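Local coordinates for water-soluble chlorophyll protein (Brassicaceae, PDB 5HPZ) that binds chlorophyll in a water-soluble tetramer and, as a member of the Kunitz trypsin-inhibitor family, may also inhibit proteases, at residues 13-25 with 163-175. Residues are numbered along the deposited sequence; the frame is centred on the assembly and turned at random.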
loop_
_atom_site.group_PDB
_atom_site.type_symbol
_atom_site.label_atom_id
_atom_site.label_comp_id
_atom_site.label_asym_id
_atom_site.label_seq_id
_atom_site.Cartn_x
_atom_site.Cartn_y
_atom_site.Cartn_z
ATOM N N LYS A 13 32.123 5.890 -17.106
ATOM C CA LYS A 13 32.066 7.291 -17.549
ATOM C C LYS A 13 31.209 8.120 -16.570
ATOM O O LYS A 13 30.119 7.693 -16.255
ATOM C CB LYS A 13 31.513 7.369 -18.994
ATOM N N ARG A 14 31.756 9.231 -16.047
ATOM C CA ARG A 14 31.014 10.252 -15.284
ATOM C C ARG A 14 29.694 10.523 -15.982
ATOM O O ARG A 14 29.649 10.545 -17.216
ATOM C CB ARG A 14 31.810 11.576 -15.219
ATOM N N GLY A 15 28.603 10.688 -15.226
ATOM C CA GLY A 15 27.299 11.049 -15.819
ATOM C C GLY A 15 26.583 10.001 -16.679
ATOM O O GLY A 15 25.406 10.143 -16.986
ATOM N N ALA A 16 27.266 8.941 -17.071
ATOM C CA ALA A 16 26.629 7.882 -17.812
ATOM C C ALA A 16 25.885 6.896 -16.858
ATOM O O ALA A 16 26.173 6.801 -15.652
ATOM C CB ALA A 16 27.672 7.137 -18.651
ATOM N N LYS A 17 24.966 6.141 -17.452
ATOM C CA LYS A 17 24.098 5.238 -16.723
ATOM C C LYS A 17 24.605 3.811 -16.502
ATOM O O LYS A 17 24.915 3.053 -17.460
ATOM C CB LYS A 17 22.734 5.209 -17.387
ATOM C CG LYS A 17 21.954 6.498 -17.159
ATOM C CD LYS A 17 20.481 6.258 -17.357
ATOM C CE LYS A 17 19.714 7.564 -17.428
ATOM N NZ LYS A 17 19.220 7.806 -18.804
ATOM N N TYR A 18 24.646 3.442 -15.214
ATOM C CA TYR A 18 24.941 2.094 -14.770
ATOM C C TYR A 18 23.945 1.529 -13.754
ATOM O O TYR A 18 23.492 2.236 -12.858
ATOM C CB TYR A 18 26.311 2.083 -14.146
ATOM C CG TYR A 18 27.349 2.557 -15.113
ATOM C CD1 TYR A 18 27.591 3.936 -15.286
ATOM C CD2 TYR A 18 28.084 1.662 -15.856
ATOM C CE1 TYR A 18 28.526 4.397 -16.204
ATOM C CE2 TYR A 18 29.027 2.107 -16.778
ATOM C CZ TYR A 18 29.245 3.479 -16.949
ATOM O OH TYR A 18 30.186 3.941 -17.867
ATOM N N PHE A 19 23.602 0.254 -13.926
ATOM C CA PHE A 19 23.010 -0.549 -12.847
ATOM C C PHE A 19 24.117 -0.920 -11.830
ATOM O O PHE A 19 25.245 -1.258 -12.222
ATOM C CB PHE A 19 22.463 -1.849 -13.360
ATOM C CG PHE A 19 21.466 -1.718 -14.474
ATOM C CD1 PHE A 19 20.235 -1.100 -14.260
ATOM C CD2 PHE A 19 21.748 -2.263 -15.727
ATOM C CE1 PHE A 19 19.296 -1.019 -15.283
ATOM C CE2 PHE A 19 20.830 -2.168 -16.759
ATOM C CZ PHE A 19 19.601 -1.545 -16.537
ATOM N N ILE A 20 23.801 -0.864 -10.539
ATOM C CA ILE A 20 24.664 -1.468 -9.531
ATOM C C ILE A 20 24.144 -2.867 -9.144
ATOM O O ILE A 20 23.032 -3.021 -8.630
ATOM C CB ILE A 20 24.804 -0.617 -8.272
ATOM C CG1 ILE A 20 25.396 0.768 -8.609
ATOM C CG2 ILE A 20 25.756 -1.310 -7.317
ATOM C CD1 ILE A 20 25.344 1.778 -7.478
ATOM N N GLN A 21 24.952 -3.883 -9.395
ATOM C CA GLN A 21 24.501 -5.246 -9.213
ATOM C C GLN A 21 25.426 -5.983 -8.251
ATOM O O GLN A 21 26.611 -6.011 -8.481
ATOM C CB GLN A 21 24.414 -5.915 -10.552
ATOM C CG GLN A 21 23.053 -5.593 -11.188
ATOM C CD GLN A 21 22.959 -6.030 -12.615
ATOM O OE1 GLN A 21 23.745 -6.860 -13.066
ATOM N NE2 GLN A 21 22.021 -5.480 -13.338
ATOM N N PRO A 22 24.878 -6.499 -7.136
ATOM C CA PRO A 22 25.689 -7.182 -6.154
ATOM C C PRO A 22 26.315 -8.413 -6.732
ATOM O O PRO A 22 25.618 -9.209 -7.316
ATOM C CB PRO A 22 24.686 -7.553 -5.048
ATOM C CG PRO A 22 23.637 -6.523 -5.161
ATOM C CD PRO A 22 23.505 -6.302 -6.638
ATOM N N ALA A 23 27.620 -8.546 -6.578
ATOM C CA ALA A 23 28.314 -9.692 -7.129
ATOM C C ALA A 23 27.814 -11.000 -6.499
ATOM O O ALA A 23 27.246 -11.032 -5.401
ATOM C CB ALA A 23 29.805 -9.528 -6.931
ATOM N N LYS A 24 28.005 -12.089 -7.231
ATOM C CA LYS A 24 27.735 -13.423 -6.718
ATOM C C LYS A 24 26.401 -13.477 -5.933
ATOM O O LYS A 24 26.368 -13.891 -4.781
ATOM C CB LYS A 24 28.923 -13.891 -5.859
ATOM N N SER A 25 25.304 -13.068 -6.573
ATOM C CA SER A 25 23.970 -13.097 -5.952
ATOM C C SER A 25 22.882 -13.699 -6.873
ATOM O O SER A 25 22.940 -13.489 -8.079
ATOM C CB SER A 25 23.562 -11.662 -5.568
ATOM O OG SER A 25 22.286 -11.667 -4.973
ATOM N N ASP A 163 32.989 -5.624 8.797
ATOM C CA ASP A 163 33.564 -6.133 7.557
ATOM C C ASP A 163 32.742 -7.314 6.980
ATOM O O ASP A 163 32.732 -7.527 5.768
ATOM C CB ASP A 163 35.038 -6.613 7.764
ATOM C CG ASP A 163 36.053 -5.462 7.958
ATOM O OD1 ASP A 163 35.735 -4.276 7.728
ATOM O OD2 ASP A 163 37.225 -5.740 8.322
ATOM N N ALA A 164 32.090 -8.105 7.828
ATOM C CA ALA A 164 31.328 -9.247 7.325
ATOM C C ALA A 164 30.024 -8.779 6.576
ATOM O O ALA A 164 29.360 -9.564 5.891
ATOM C CB ALA A 164 30.976 -10.166 8.468
ATOM N N LYS A 165 29.666 -7.499 6.707
ATOM C CA LYS A 165 28.464 -7.015 6.086
ATOM C C LYS A 165 28.670 -6.276 4.775
ATOM O O LYS A 165 27.686 -5.862 4.146
ATOM C CB LYS A 165 27.691 -6.147 7.030
ATOM C CG LYS A 165 27.073 -6.926 8.162
ATOM C CD LYS A 165 26.225 -5.961 8.928
ATOM C CE LYS A 165 25.758 -6.629 10.191
ATOM N NZ LYS A 165 25.626 -5.619 11.245
ATOM N N THR A 166 29.913 -6.135 4.339
ATOM C CA THR A 166 30.205 -5.380 3.110
ATOM C C THR A 166 29.428 -5.907 1.905
ATOM O O THR A 166 29.262 -7.110 1.736
ATOM C CB THR A 166 31.690 -5.425 2.848
ATOM O OG1 THR A 166 32.311 -4.734 3.937
ATOM C CG2 THR A 166 32.062 -4.719 1.521
ATOM N N LEU A 167 28.910 -4.977 1.117
ATOM C CA LEU A 167 28.217 -5.291 -0.127
ATOM C C LEU A 167 29.183 -5.176 -1.276
ATOM O O LEU A 167 29.672 -4.081 -1.553
ATOM C CB LEU A 167 27.041 -4.332 -0.334
ATOM C CG LEU A 167 26.290 -4.607 -1.661
ATOM C CD1 LEU A 167 25.636 -5.989 -1.664
ATOM C CD2 LEU A 167 25.248 -3.495 -1.788
ATOM N N PHE A 168 29.436 -6.294 -1.953
ATOM C CA PHE A 168 30.296 -6.314 -3.114
ATOM C C PHE A 168 29.466 -6.188 -4.388
ATOM O O PHE A 168 28.475 -6.920 -4.563
ATOM C CB PHE A 168 31.184 -7.574 -3.087
ATOM C CG PHE A 168 32.082 -7.622 -1.880
ATOM C CD1 PHE A 168 33.159 -6.758 -1.773
ATOM C CD2 PHE A 168 31.824 -8.500 -0.826
ATOM C CE1 PHE A 168 33.977 -6.780 -0.655
ATOM C CE2 PHE A 168 32.633 -8.504 0.301
ATOM C CZ PHE A 168 33.714 -7.660 0.381
ATOM N N VAL A 169 29.884 -5.280 -5.266
ATOM C CA VAL A 169 29.110 -4.946 -6.466
ATOM C C VAL A 169 29.919 -4.901 -7.726
ATOM O O VAL A 169 31.108 -4.734 -7.707
ATOM C CB VAL A 169 28.425 -3.527 -6.333
ATOM C CG1 VAL A 169 27.560 -3.504 -5.093
ATOM C CG2 VAL A 169 29.472 -2.391 -6.237
ATOM N N LYS A 170 29.199 -4.935 -8.823
ATOM C CA LYS A 170 29.773 -4.599 -10.091
ATOM C C LYS A 170 28.816 -3.595 -10.781
ATOM O O LYS A 170 27.632 -3.438 -10.361
ATOM C CB LYS A 170 30.024 -5.866 -10.879
ATOM C CG LYS A 170 28.776 -6.681 -11.147
ATOM C CD LYS A 170 29.140 -8.012 -11.802
ATOM C CE LYS A 170 28.118 -8.410 -12.869
ATOM N NZ LYS A 170 26.685 -8.262 -12.481
ATOM N N PHE A 171 29.350 -2.886 -11.775
ATOM C CA PHE A 171 28.653 -1.807 -12.446
ATOM C C PHE A 171 28.358 -2.240 -13.853
ATOM O O PHE A 171 29.264 -2.626 -14.620
ATOM C CB PHE A 171 29.524 -0.576 -12.447
ATOM C CG PHE A 171 29.932 -0.129 -11.069
ATOM C CD1 PHE A 171 29.005 0.374 -10.169
ATOM C CD2 PHE A 171 31.249 -0.229 -10.651
ATOM C CE1 PHE A 171 29.390 0.763 -8.889
ATOM C CE2 PHE A 171 31.649 0.176 -9.379
ATOM C CZ PHE A 171 30.711 0.653 -8.493
ATOM N N VAL A 172 27.094 -2.193 -14.203
ATOM C CA VAL A 172 26.669 -2.777 -15.451
ATOM C C VAL A 172 26.107 -1.646 -16.280
ATOM O O VAL A 172 25.069 -1.046 -15.907
ATOM C CB VAL A 172 25.628 -3.843 -15.196
ATOM C CG1 VAL A 172 25.062 -4.376 -16.508
ATOM C CG2 VAL A 172 26.262 -4.946 -14.366
ATOM N N LYS A 173 26.804 -1.354 -17.374
ATOM C CA LYS A 173 26.464 -0.241 -18.253
ATOM C C LYS A 173 25.071 -0.398 -18.778
ATOM O O LYS A 173 24.686 -1.492 -19.219
ATOM C CB LYS A 173 27.421 -0.228 -19.452
ATOM C CG LYS A 173 27.086 0.794 -20.528
ATOM C CD LYS A 173 27.837 2.086 -20.310
ATOM C CE LYS A 173 27.619 3.096 -21.436
ATOM N NZ LYS A 173 28.139 4.390 -20.925
ATOM N N VAL A 174 24.300 0.681 -18.733
ATOM C CA VAL A 174 22.962 0.645 -19.270
ATOM C C VAL A 174 23.080 0.779 -20.787
ATOM O O VAL A 174 23.625 1.767 -21.279
ATOM C CB VAL A 174 22.083 1.754 -18.651
ATOM C CG1 VAL A 174 20.771 1.859 -19.373
ATOM C CG2 VAL A 174 21.829 1.486 -17.165
ATOM N N ASP A 175 22.572 -0.230 -21.495
ATOM C CA ASP A 175 22.733 -0.382 -22.946
ATOM C C ASP A 175 21.357 -0.357 -23.610
ATOM O O ASP A 175 20.759 0.704 -23.750
ATOM C CB ASP A 175 23.453 -1.708 -23.280
#
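Phe168 O takes two donors from the end of strand 18-22: Ala23 N at 2.7 Å, tilted 34° from the carbonyl plane, and a CA-H...O contact from Pro22 CA. Backbone bonds in both directions join Phe19 to Val172 and Gln21 to Lys170, and Val174 N reaches Lys17 O. Beside Phe19, Val174 CG2 sits over the ring centre, 3.8 Å from the centroid, in a CH-pi contact. On the side of the sheet that carries Phe19 and Val172, Gln21 OE1 receives a weak bond from Lys170 NZ (3.3 Å), while Gln21 NE2 bonds to Pro54 O. With CG anti to the carbonyl carbon (chi1 -58°), the Tyr18 ring slants across Lys173, CD2 being 3.5 Å from Lys173 CA, and its OH is carried to Lys13 N for a straight bond (2.9 Å) within 13-25. A leucine in place of Tyr18 would probably leave Lys13 N without this acceptor and the Lys173 chain less covered. Ile20 CG1 meets the Phe171 ring at its edge (4.0 Å to CD1). Strands 18-22 and 169-173, first and last of the beta-trefoil, thus lie side by side and antiparallel: Ile20 packs on strands 30-33 and 58-62, Phe171 meets Phe60 edge-to-face, and Tyr52 of a second subunit packs on Phe19 and Val174.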